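Local coordinates for dihydroorotase (Campylobacter jejuni subsp. jejuni, PDB 3PNU), which probably catalyses the reversible cyclization of N-carbamoyl-L-aspartate to (S)-dihydroorotate in pyrimidine biosynthesis, binding two zinc ions per subunit, at residues A[25-30]-A[304-309]; A[39-44]-A[339-344]; A[329-334]-A[354-359]. All coordinates share one frame; numbering follows the deposited sequence.

Contact 1: residues A[25-30]-A[304-309]; sequences MKLKNP and KFLSDN
Pro30 and Ser307 bring their CA atoms within 5.1 Å of each other where the chain leaving strand 25-28 runs past helix 299-314, and Asn29, with positive phi (49°), bends the backbone so that its carbonyl meets the helix. The polar link is a hydrogen bond from Ser307 OG to Asn29 O. Its modelled length of 2.5 Å is very short, so its exact value is doubtful. Ser307 OG stands anti to its own backbone N (chi1 -165°), which places it beside the carbonyl carbon and within reach of Asn29 O; Lys28 O is its next neighbour, 3.2 Å from Ser307 OG. This serine sits in a wider, pi-type turn, in which Asn309 N bonds to Lys304 O at 2.9 Å.

The contact joins an outer strand of the antiparallel sheet to helix 299-314, just before the chain enters the TIM barrel of the metallo-dependent hydrolases. Directly after Pro30 comes strand 31-35, which carries the zinc ligand His34, with the ligand His36 just beyond; the side chains of Leu306 and His34 are about 11 Å apart.

The apolar half is built round Leu306. One branch, CD1, reaches Leu27 CD1 at 4.1 Å, the two leucines crossing at about a right angle, while the other branch, CD2, lies 4.3 Å from Pro30 CB. Leu286 of helix 285-296 packs on both leucines, and Phe54 covers Pro30 and Leu306, so a strand, two helices and a loop share one buried apolar patch.

Polar groups at the turn have further partners. The side-chain amide of Asn29 is gripped at both ends, OD1 accepting from Lys322 N and ND2 bonding to Asp321 OD2, which fixes its rotation, and Gln303 OE1 takes the backbone N of Lys28.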
loop_
_atom_site.group_PDB
_atom_site.type_symbol
_atom_site.label_atom_id
_atom_site.label_comp_id
_atom_site.label_asym_id
_atom_site.label_seq_id
_atom_site.Cartn_x
_atom_site.Cartn_y
_atom_site.Cartn_z
ATOM N N MET A 25 -32.807 -13.887 -12.294
ATOM C CA MET A 25 -32.804 -13.105 -11.053
ATOM C C MET A 25 -33.262 -11.670 -11.317
ATOM O O MET A 25 -32.679 -10.972 -12.143
ATOM C CB MET A 25 -31.412 -13.109 -10.410
ATOM C CG MET A 25 -31.363 -12.395 -9.055
ATOM S SD MET A 25 -29.803 -12.554 -8.149
ATOM C CE MET A 25 -28.682 -11.856 -9.351
ATOM N N LYS A 26 -34.323 -11.255 -10.622
ATOM C CA LYS A 26 -34.859 -9.903 -10.741
ATOM C C LYS A 26 -34.443 -9.041 -9.553
ATOM O O LYS A 26 -34.481 -9.478 -8.404
ATOM C CB LYS A 26 -36.397 -9.889 -10.803
ATOM C CG LYS A 26 -37.060 -10.329 -12.110
ATOM C CD LYS A 26 -37.030 -11.835 -12.320
ATOM C CE LYS A 26 -37.919 -12.249 -13.491
ATOM N NZ LYS A 26 -37.999 -13.744 -13.640
ATOM N N LEU A 27 -34.067 -7.805 -9.843
ATOM C CA LEU A 27 -33.699 -6.841 -8.818
ATOM C C LEU A 27 -34.644 -5.669 -8.975
ATOM O O LEU A 27 -34.858 -5.192 -10.079
ATOM C CB LEU A 27 -32.246 -6.383 -8.991
ATOM C CG LEU A 27 -31.182 -7.454 -8.763
ATOM C CD1 LEU A 27 -29.822 -6.942 -9.186
ATOM C CD2 LEU A 27 -31.181 -7.932 -7.294
ATOM N N LYS A 28 -35.208 -5.208 -7.869
ATOM C CA LYS A 28 -36.146 -4.105 -7.900
ATOM C C LYS A 28 -35.593 -2.799 -7.309
ATOM O O LYS A 28 -35.165 -2.753 -6.159
ATOM C CB LYS A 28 -37.421 -4.528 -7.163
ATOM C CG LYS A 28 -38.434 -3.404 -6.951
ATOM C CD LYS A 28 -39.752 -3.898 -6.327
ATOM C CE LYS A 28 -40.551 -4.745 -7.324
ATOM N NZ LYS A 28 -41.951 -5.035 -6.887
ATOM N N ASN A 29 -35.628 -1.744 -8.115
ATOM C CA ASN A 29 -35.205 -0.408 -7.696
ATOM C C ASN A 29 -33.833 -0.336 -6.996
ATOM O O ASN A 29 -33.727 0.153 -5.875
ATOM C CB ASN A 29 -36.285 0.220 -6.789
ATOM C CG ASN A 29 -37.597 0.525 -7.534
ATOM O OD1 ASN A 29 -37.597 0.852 -8.719
ATOM N ND2 ASN A 29 -38.716 0.435 -6.819
ATOM N N PRO A 30 -32.782 -0.832 -7.654
ATOM C CA PRO A 30 -31.451 -0.758 -7.062
ATOM C C PRO A 30 -31.016 0.673 -6.820
ATOM O O PRO A 30 -31.225 1.563 -7.652
ATOM C CB PRO A 30 -30.541 -1.395 -8.122
ATOM C CG PRO A 30 -31.334 -1.377 -9.386
ATOM C CD PRO A 30 -32.763 -1.475 -8.974
ATOM N N LYS A 304 -32.320 -6.430 -0.214
ATOM C CA LYS A 304 -32.270 -5.578 0.978
ATOM C C LYS A 304 -31.064 -4.626 0.964
ATOM O O LYS A 304 -31.189 -3.417 1.218
ATOM C CB LYS A 304 -32.189 -6.430 2.241
ATOM C CG LYS A 304 -33.521 -6.969 2.800
ATOM C CD LYS A 304 -33.235 -8.036 3.860
ATOM C CE LYS A 304 -34.448 -8.482 4.660
ATOM N NZ LYS A 304 -34.793 -7.533 5.774
ATOM N N PHE A 305 -29.904 -5.185 0.655
ATOM C CA PHE A 305 -28.651 -4.457 0.638
ATOM C C PHE A 305 -28.624 -3.371 -0.435
ATOM O O PHE A 305 -28.153 -2.262 -0.183
ATOM C CB PHE A 305 -27.497 -5.468 0.504
ATOM C CG PHE A 305 -26.124 -4.850 0.435
ATOM C CD1 PHE A 305 -25.658 -4.043 1.460
ATOM C CD2 PHE A 305 -25.284 -5.123 -0.637
ATOM C CE1 PHE A 305 -24.400 -3.487 1.392
ATOM C CE2 PHE A 305 -24.022 -4.577 -0.697
ATOM C CZ PHE A 305 -23.578 -3.755 0.320
ATOM N N LEU A 306 -29.158 -3.683 -1.616
ATOM C CA LEU A 306 -29.203 -2.746 -2.736
ATOM C C LEU A 306 -30.379 -1.797 -2.755
ATOM O O LEU A 306 -30.339 -0.785 -3.464
ATOM C CB LEU A 306 -29.289 -3.515 -4.057
ATOM C CG LEU A 306 -28.066 -3.857 -4.862
ATOM C CD1 LEU A 306 -28.498 -4.756 -6.012
ATOM C CD2 LEU A 306 -27.428 -2.556 -5.380
ATOM N N SER A 307 -31.444 -2.116 -2.028
ATOM C CA SER A 307 -32.622 -1.274 -2.129
ATOM C C SER A 307 -33.545 -1.156 -0.936
ATOM O O SER A 307 -33.835 -0.032 -0.521
ATOM C CB SER A 307 -33.455 -1.746 -3.323
ATOM O OG SER A 307 -34.429 -0.790 -3.688
ATOM N N ASP A 308 -34.019 -2.275 -0.392
ATOM C CA ASP A 308 -35.016 -2.202 0.695
ATOM C C ASP A 308 -34.530 -1.522 1.977
ATOM O O ASP A 308 -35.320 -0.854 2.658
ATOM C CB ASP A 308 -35.611 -3.585 1.051
ATOM C CG ASP A 308 -36.201 -4.317 -0.151
ATOM O OD1 ASP A 308 -36.197 -3.792 -1.275
ATOM O OD2 ASP A 308 -36.665 -5.451 0.038
ATOM N N ASN A 309 -33.258 -1.695 2.321
ATOM C CA ASN A 309 -32.733 -1.087 3.538
ATOM C C ASN A 309 -32.784 0.423 3.416
ATOM O O ASN A 309 -33.278 1.118 4.304
ATOM C CB ASN A 309 -31.307 -1.554 3.850
ATOM C CG ASN A 309 -31.235 -3.036 4.219
ATOM O OD1 ASN A 309 -32.246 -3.727 4.203
ATOM N ND2 ASN A 309 -30.021 -3.529 4.547
#

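Contact 2: residues A[39-44]-A[339-344]; sequences DNQMLE and DKYNQV
Gln41 lays its CG over the face of the Tyr341 ring, 3.3 Å from the ring centroid and only 15° off the normal, a CH-pi contact centred on the ring. Beside it, Gln41 CB packs 3.5 Å from Tyr341 CB. The glutamine chain bends at chi2, and its amide plane stands 45° from the ring. The opposite face of the same ring is touched by Lys340 CG, toward the rim.

Met42 supplies the second half of the first shell. It leaves the helix with CG anti to the backbone N, then bends at both chi2 and chi3, and this curl brings its end back to the other segment: Met42 CE lies 3.5 Å from Asn342 CG, and Met42 SD meets Val344 CG2 at 3.7 Å. The thioether crosses both partners at about a right angle. No hydrogen bond spans the two segments; the contact is made by van der Waals packing.

The second segment forms the tip and weakly bonded returning strand of a small beta hairpin, strands 337-338 and 343-344, while the first lies on helix 40-51, which follows barrel strand 31-35. Inside the tip, Asp339 shapes the turn as an Asx motif: its OD2 accepts from Asn342 N at 2.7 Å, nearly straight at 171° and close to the carboxylate C-O direction, with a weak further bond from Tyr341 N. These bonds help set the positions of Tyr341 and Asn342 against the helix.

Farther out, Val344 pairs through its backbone with Tyr337 and packs on Pro264, its side chain about 6 Å from that of His265, a predicted substrate-binding residue. The Met42 side chain comes within about 4 Å of that of Arg38, another such residue and its near neighbour in the chain.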
loop_
_atom_site.group_PDB
_atom_site.type_symbol
_atom_site.label_atom_id
_atom_site.label_comp_id
_atom_site.label_asym_id
_atom_site.label_seq_id
_atom_site.Cartn_x
_atom_site.Cartn_y
_atom_site.Cartn_z
ATOM N N ASP A 39 -17.825 15.743 -13.691
ATOM C CA ASP A 39 -18.540 16.828 -14.351
ATOM C C ASP A 39 -18.128 16.992 -15.804
ATOM O O ASP A 39 -17.294 16.251 -16.315
ATOM C CB ASP A 39 -18.260 18.138 -13.607
ATOM C CG ASP A 39 -19.374 19.143 -13.769
ATOM O OD1 ASP A 39 -20.319 18.835 -14.519
ATOM O OD2 ASP A 39 -19.323 20.221 -13.127
ATOM N N ASN A 40 -18.754 17.964 -16.463
ATOM C CA ASN A 40 -18.425 18.326 -17.824
ATOM C C ASN A 40 -18.378 17.090 -18.700
ATOM O O ASN A 40 -19.306 16.284 -18.668
ATOM C CB ASN A 40 -17.095 19.079 -17.833
ATOM C CG ASN A 40 -17.069 20.222 -16.835
ATOM O OD1 ASN A 40 -18.094 20.849 -16.548
ATOM N ND2 ASN A 40 -15.888 20.501 -16.299
ATOM N N GLN A 41 -17.292 16.909 -19.447
ATOM C CA GLN A 41 -17.185 15.787 -20.375
ATOM C C GLN A 41 -17.115 14.411 -19.708
ATOM O O GLN A 41 -17.645 13.433 -20.239
ATOM C CB GLN A 41 -16.017 16.013 -21.351
ATOM C CG GLN A 41 -16.284 17.152 -22.380
ATOM C CD GLN A 41 -16.319 18.564 -21.789
ATOM O OE1 GLN A 41 -15.465 18.937 -20.986
ATOM N NE2 GLN A 41 -17.294 19.366 -22.222
ATOM N N MET A 42 -16.472 14.337 -18.548
ATOM C CA MET A 42 -16.358 13.068 -17.820
ATOM C C MET A 42 -17.757 12.548 -17.425
ATOM O O MET A 42 -18.074 11.359 -17.564
ATOM C CB MET A 42 -15.467 13.240 -16.569
ATOM C CG MET A 42 -15.310 11.951 -15.735
ATOM S SD MET A 42 -14.506 10.582 -16.587
ATOM C CE MET A 42 -12.821 11.228 -16.670
ATOM N N LEU A 43 -18.579 13.461 -16.927
ATOM C CA LEU A 43 -19.936 13.128 -16.552
ATOM C C LEU A 43 -20.684 12.479 -17.716
ATOM O O LEU A 43 -21.287 11.423 -17.543
ATOM C CB LEU A 43 -20.660 14.379 -16.079
ATOM C CG LEU A 43 -22.131 14.216 -15.730
ATOM C CD1 LEU A 43 -22.362 13.060 -14.759
ATOM C CD2 LEU A 43 -22.640 15.527 -15.162
ATOM N N GLU A 44 -20.616 13.097 -18.898
ATOM C CA GLU A 44 -21.300 12.580 -20.103
ATOM C C GLU A 44 -20.879 11.153 -20.464
ATOM O O GLU A 44 -21.644 10.406 -21.082
ATOM C CB GLU A 44 -21.056 13.507 -21.313
ATOM C CG GLU A 44 -21.613 14.930 -21.143
ATOM C CD GLU A 44 -21.090 15.920 -22.189
ATOM O OE1 GLU A 44 -20.477 15.481 -23.197
ATOM O OE2 GLU A 44 -21.292 17.147 -21.989
ATOM N N ASP A 339 -14.208 7.798 -25.316
ATOM C CA ASP A 339 -14.933 8.821 -26.024
ATOM C C ASP A 339 -13.896 9.854 -26.526
ATOM O O ASP A 339 -12.681 9.604 -26.521
ATOM C CB ASP A 339 -16.084 9.444 -25.192
ATOM C CG ASP A 339 -15.617 10.481 -24.189
ATOM O OD1 ASP A 339 -16.481 11.241 -23.699
ATOM O OD2 ASP A 339 -14.404 10.562 -23.909
ATOM N N LYS A 340 -14.413 10.995 -26.956
ATOM C CA LYS A 340 -13.666 12.117 -27.516
ATOM C C LYS A 340 -12.781 12.850 -26.498
ATOM O O LYS A 340 -11.666 13.275 -26.824
ATOM C CB LYS A 340 -14.731 13.079 -28.085
ATOM C CG LYS A 340 -14.318 14.329 -28.858
ATOM C CD LYS A 340 -15.625 15.105 -29.212
ATOM C CE LYS A 340 -15.427 16.425 -29.961
ATOM N NZ LYS A 340 -15.012 16.219 -31.378
ATOM N N TYR A 341 -13.263 12.973 -25.263
ATOM C CA TYR A 341 -12.555 13.750 -24.230
ATOM C C TYR A 341 -11.764 12.976 -23.148
ATOM O O TYR A 341 -10.736 13.467 -22.658
ATOM C CB TYR A 341 -13.576 14.668 -23.538
ATOM C CG TYR A 341 -14.420 15.480 -24.507
ATOM C CD1 TYR A 341 -13.990 16.727 -24.961
ATOM C CD2 TYR A 341 -15.647 15.001 -24.967
ATOM C CE1 TYR A 341 -14.761 17.477 -25.853
ATOM C CE2 TYR A 341 -16.426 15.745 -25.859
ATOM C CZ TYR A 341 -15.975 16.984 -26.299
ATOM O OH TYR A 341 -16.733 17.732 -27.181
ATOM N N ASN A 342 -12.237 11.789 -22.775
ATOM C CA ASN A 342 -11.609 10.992 -21.708
ATOM C C ASN A 342 -11.610 9.494 -21.994
ATOM O O ASN A 342 -12.244 9.022 -22.931
ATOM C CB ASN A 342 -12.341 11.241 -20.368
ATOM C CG ASN A 342 -12.093 12.642 -19.794
ATOM O OD1 ASN A 342 -10.977 12.973 -19.400
ATOM N ND2 ASN A 342 -13.152 13.445 -19.698
ATOM N N GLN A 343 -10.881 8.759 -21.171
ATOM C CA GLN A 343 -10.800 7.305 -21.269
ATOM C C GLN A 343 -10.546 6.802 -19.854
ATOM O O GLN A 343 -9.598 7.227 -19.195
ATOM C CB GLN A 343 -9.726 6.868 -22.263
ATOM C CG GLN A 343 -8.359 7.481 -22.027
ATOM C CD GLN A 343 -7.403 7.258 -23.195
ATOM O OE1 GLN A 343 -7.806 6.795 -24.263
ATOM N NE2 GLN A 343 -6.133 7.601 -22.996
ATOM N N VAL A 344 -11.414 5.912 -19.390
ATOM C CA VAL A 344 -11.363 5.411 -18.026
ATOM C C VAL A 344 -11.233 3.909 -17.985
ATOM O O VAL A 344 -11.843 3.213 -18.786
ATOM C CB VAL A 344 -12.655 5.804 -17.283
ATOM C CG1 VAL A 344 -12.666 5.228 -15.889
ATOM C CG2 VAL A 344 -12.809 7.344 -17.244
#

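Contact 3: residues A[329-334]-A[354-359]; sequences KEWQVP and KFQLKH
The outer strand 331-332 of a four-stranded antiparallel sheet lies beside strand 352-357, and there the indole of Trp331 meets Phe355 and Gln356. Trp331 NE1 donates to Phe355 O at 2.7 Å; the acceptor lies at the ring edge, in the indole plane, yet the N-H points off the line (128°), so the bond is short but weak. The same oxygen, Phe355 O, is also 3.1 Å from Trp331 CD1, which places it beside the CD1-NE1 side of the five-membered ring.

Over one face of that ring comes Gln356. Gln356 CG stands 4.1 Å from the centroid of the five-membered ring of Trp331, 18° off the normal, in a CH-pi contact displaced toward the rim of the indole, and the side-chain amide follows nearly parallel, its plane 14° from that of the ring. Extended beyond CG, the glutamine chain runs obliquely across the tryptophan. Trp331 meets it by taking the crowded position between backbone N and carbonyl carbon.

Just before Trp331 the chain runs close to the neighbouring strand: the CA atoms of Glu330 and Lys354 are 4.8 Å apart, and Lys329 O lies 3.3 Å from Gln356 CB. The lysine side chain itself is extended and ends on a salt bridge to Glu327, the last residue of strand 323-327. Lys329 NZ and Lys358 NZ are 6.0 Å apart, a like-charge approach that Glu327 probably eases, since it also makes a long, weak ion pair with Lys358.

Backbone bonds tie Trp331 to Leu353 and Gln356 to Glu327, while Phe355 packs on helix 285-296. The final strand is thus inserted between two strands that precede it, giving the order 1-2-4-3 of an antiparallel sheet that combines one N-terminal strand with three C-terminal ones beside the TIM barrel.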
loop_
_atom_site.group_PDB
_atom_site.type_symbol
_atom_site.label_atom_id
_atom_site.label_comp_id
_atom_site.label_asym_id
_atom_site.label_seq_id
_atom_site.Cartn_x
_atom_site.Cartn_y
_atom_site.Cartn_z
ATOM N N LYS A 329 -25.087 -15.226 -18.416
ATOM C CA LYS A 329 -24.546 -15.208 -19.780
ATOM C C LYS A 329 -23.206 -14.482 -19.762
ATOM O O LYS A 329 -23.173 -13.246 -19.779
ATOM C CB LYS A 329 -25.483 -14.463 -20.743
ATOM C CG LYS A 329 -26.814 -15.145 -20.982
ATOM C CD LYS A 329 -27.724 -14.342 -21.920
ATOM C CE LYS A 329 -29.042 -15.095 -22.152
ATOM N NZ LYS A 329 -30.048 -14.342 -22.958
ATOM N N GLU A 330 -22.112 -15.245 -19.734
ATOM C CA GLU A 330 -20.760 -14.684 -19.700
ATOM C C GLU A 330 -20.527 -13.454 -20.563
ATOM O O GLU A 330 -21.166 -13.277 -21.596
ATOM C CB GLU A 330 -19.747 -15.717 -20.150
ATOM C CG GLU A 330 -19.519 -16.861 -19.202
ATOM C CD GLU A 330 -18.322 -17.697 -19.626
ATOM O OE1 GLU A 330 -17.746 -17.406 -20.697
ATOM O OE2 GLU A 330 -17.954 -18.636 -18.896
ATOM N N TRP A 331 -19.594 -12.609 -20.134
ATOM C CA TRP A 331 -19.209 -11.428 -20.907
ATOM C C TRP A 331 -17.891 -10.869 -20.384
ATOM O O TRP A 331 -17.590 -10.980 -19.192
ATOM C CB TRP A 331 -20.319 -10.359 -20.940
ATOM C CG TRP A 331 -20.587 -9.628 -19.661
ATOM C CD1 TRP A 331 -21.149 -10.133 -18.521
ATOM C CD2 TRP A 331 -20.352 -8.233 -19.413
ATOM N NE1 TRP A 331 -21.251 -9.144 -17.569
ATOM C CE2 TRP A 331 -20.776 -7.967 -18.093
ATOM C CE3 TRP A 331 -19.812 -7.184 -20.177
ATOM C CZ2 TRP A 331 -20.679 -6.693 -17.515
ATOM C CZ3 TRP A 331 -19.717 -5.911 -19.599
ATOM C CH2 TRP A 331 -20.150 -5.680 -18.283
ATOM N N GLN A 332 -17.102 -10.286 -21.286
ATOM C CA GLN A 332 -15.810 -9.735 -20.918
ATOM C C GLN A 332 -15.947 -8.249 -20.704
ATOM O O GLN A 332 -16.623 -7.564 -21.471
ATOM C CB GLN A 332 -14.765 -9.994 -21.996
ATOM C CG GLN A 332 -13.367 -9.608 -21.540
ATOM C CD GLN A 332 -12.302 -9.865 -22.586
ATOM O OE1 GLN A 332 -12.559 -9.794 -23.792
ATOM N NE2 GLN A 332 -11.083 -10.143 -22.124
ATOM N N VAL A 333 -15.279 -7.749 -19.670
ATOM C CA VAL A 333 -15.364 -6.356 -19.333
ATOM C C VAL A 333 -14.402 -5.549 -20.191
ATOM O O VAL A 333 -13.222 -5.872 -20.274
ATOM C CB VAL A 333 -15.035 -6.121 -17.824
ATOM C CG1 VAL A 333 -15.244 -4.637 -17.444
ATOM C CG2 VAL A 333 -15.881 -7.037 -16.929
ATOM N N PRO A 334 -14.906 -4.484 -20.835
ATOM C CA PRO A 334 -14.038 -3.632 -21.637
ATOM C C PRO A 334 -12.831 -3.182 -20.847
ATOM O O PRO A 334 -12.914 -3.009 -19.636
ATOM C CB PRO A 334 -14.915 -2.418 -21.955
ATOM C CG PRO A 334 -16.311 -2.918 -21.874
ATOM C CD PRO A 334 -16.315 -4.056 -20.888
ATOM N N LYS A 354 -19.630 -13.993 -14.785
ATOM C CA LYS A 354 -20.615 -15.054 -14.954
ATOM C C LYS A 354 -22.066 -14.555 -15.165
ATOM O O LYS A 354 -22.910 -15.310 -15.659
ATOM C CB LYS A 354 -20.549 -15.981 -13.731
ATOM C CG LYS A 354 -21.603 -17.088 -13.695
ATOM C CD LYS A 354 -21.519 -17.895 -12.411
ATOM C CE LYS A 354 -22.666 -18.880 -12.308
ATOM N NZ LYS A 354 -22.694 -19.553 -10.985
ATOM N N PHE A 355 -22.360 -13.306 -14.791
ATOM C CA PHE A 355 -23.712 -12.738 -14.948
ATOM C C PHE A 355 -23.737 -11.507 -15.823
ATOM O O PHE A 355 -22.736 -10.781 -15.944
ATOM C CB PHE A 355 -24.329 -12.375 -13.598
ATOM C CG PHE A 355 -24.826 -13.546 -12.827
ATOM C CD1 PHE A 355 -26.121 -13.988 -12.996
ATOM C CD2 PHE A 355 -24.013 -14.206 -11.935
ATOM C CE1 PHE A 355 -26.592 -15.074 -12.290
ATOM C CE2 PHE A 355 -24.481 -15.291 -11.221
ATOM C CZ PHE A 355 -25.766 -15.725 -11.402
ATOM N N GLN A 356 -24.904 -11.271 -16.419
ATOM C CA GLN A 356 -25.098 -10.129 -17.290
ATOM C C GLN A 356 -26.516 -9.570 -17.173
ATOM O O GLN A 356 -27.441 -10.248 -16.743
ATOM C CB GLN A 356 -24.782 -10.509 -18.746
ATOM C CG GLN A 356 -24.774 -9.326 -19.728
ATOM C CD GLN A 356 -24.314 -9.708 -21.125
ATOM O OE1 GLN A 356 -24.195 -10.891 -21.455
ATOM N NE2 GLN A 356 -24.059 -8.704 -21.955
ATOM N N LEU A 357 -26.644 -8.311 -17.558
ATOM C CA LEU A 357 -27.891 -7.590 -17.547
ATOM C C LEU A 357 -28.373 -7.471 -18.991
ATOM O O LEU A 357 -27.565 -7.272 -19.899
ATOM C CB LEU A 357 -27.635 -6.194 -16.981
ATOM C CG LEU A 357 -28.808 -5.230 -16.841
ATOM C CD1 LEU A 357 -29.841 -5.813 -15.903
ATOM C CD2 LEU A 357 -28.336 -3.887 -16.326
ATOM N N LYS A 358 -29.679 -7.600 -19.210
ATOM C CA LYS A 358 -30.229 -7.450 -20.557
ATOM C C LYS A 358 -30.058 -6.017 -21.084
ATOM O O LYS A 358 -30.950 -5.186 -20.923
ATOM C CB LYS A 358 -31.701 -7.834 -20.591
ATOM C CG LYS A 358 -31.952 -9.308 -20.384
ATOM C CD LYS A 358 -33.396 -9.645 -20.735
ATOM C CE LYS A 358 -33.650 -11.138 -20.708
ATOM N NZ LYS A 358 -35.034 -11.478 -21.150
ATOM N N HIS A 359 -28.911 -5.747 -21.714
ATOM C CA HIS A 359 -28.598 -4.420 -22.272
ATOM C C HIS A 359 -29.728 -3.877 -23.148
ATOM O O HIS A 359 -29.971 -2.671 -23.198
ATOM C CB HIS A 359 -27.275 -4.453 -23.070
ATOM C CG HIS A 359 -27.288 -5.383 -24.250
ATOM N ND1 HIS A 359 -26.948 -6.718 -24.154
ATOM C CD2 HIS A 359 -27.589 -5.167 -25.554
ATOM C CE1 HIS A 359 -27.046 -7.284 -25.345
ATOM N NE2 HIS A 359 -27.432 -6.365 -26.212
ATOM O OXT HIS A 359 -30.430 -4.629 -23.825
#

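From the N terminus, the chain first lays down 25-30 and soon afterwards 39-44, before either has its partner. Contact 1 closes the long loop through most of the barrel when helix 299-314 returns to strand 25-28. Contact 2 closes later, at 339-344, and so crosses contact 1; its hairpin tip meets helix 40-51, and its nearest atoms lie about 16 Å from those of contact 1. Contact 3 opens at 329-334, after contact 1 has closed, and ends at the C terminus; it crosses contact 2, whose second segment lies within its short loop. Contacts 1 and 3 stand in series and reach the same antiparallel sheet, with centres about 19 Å apart.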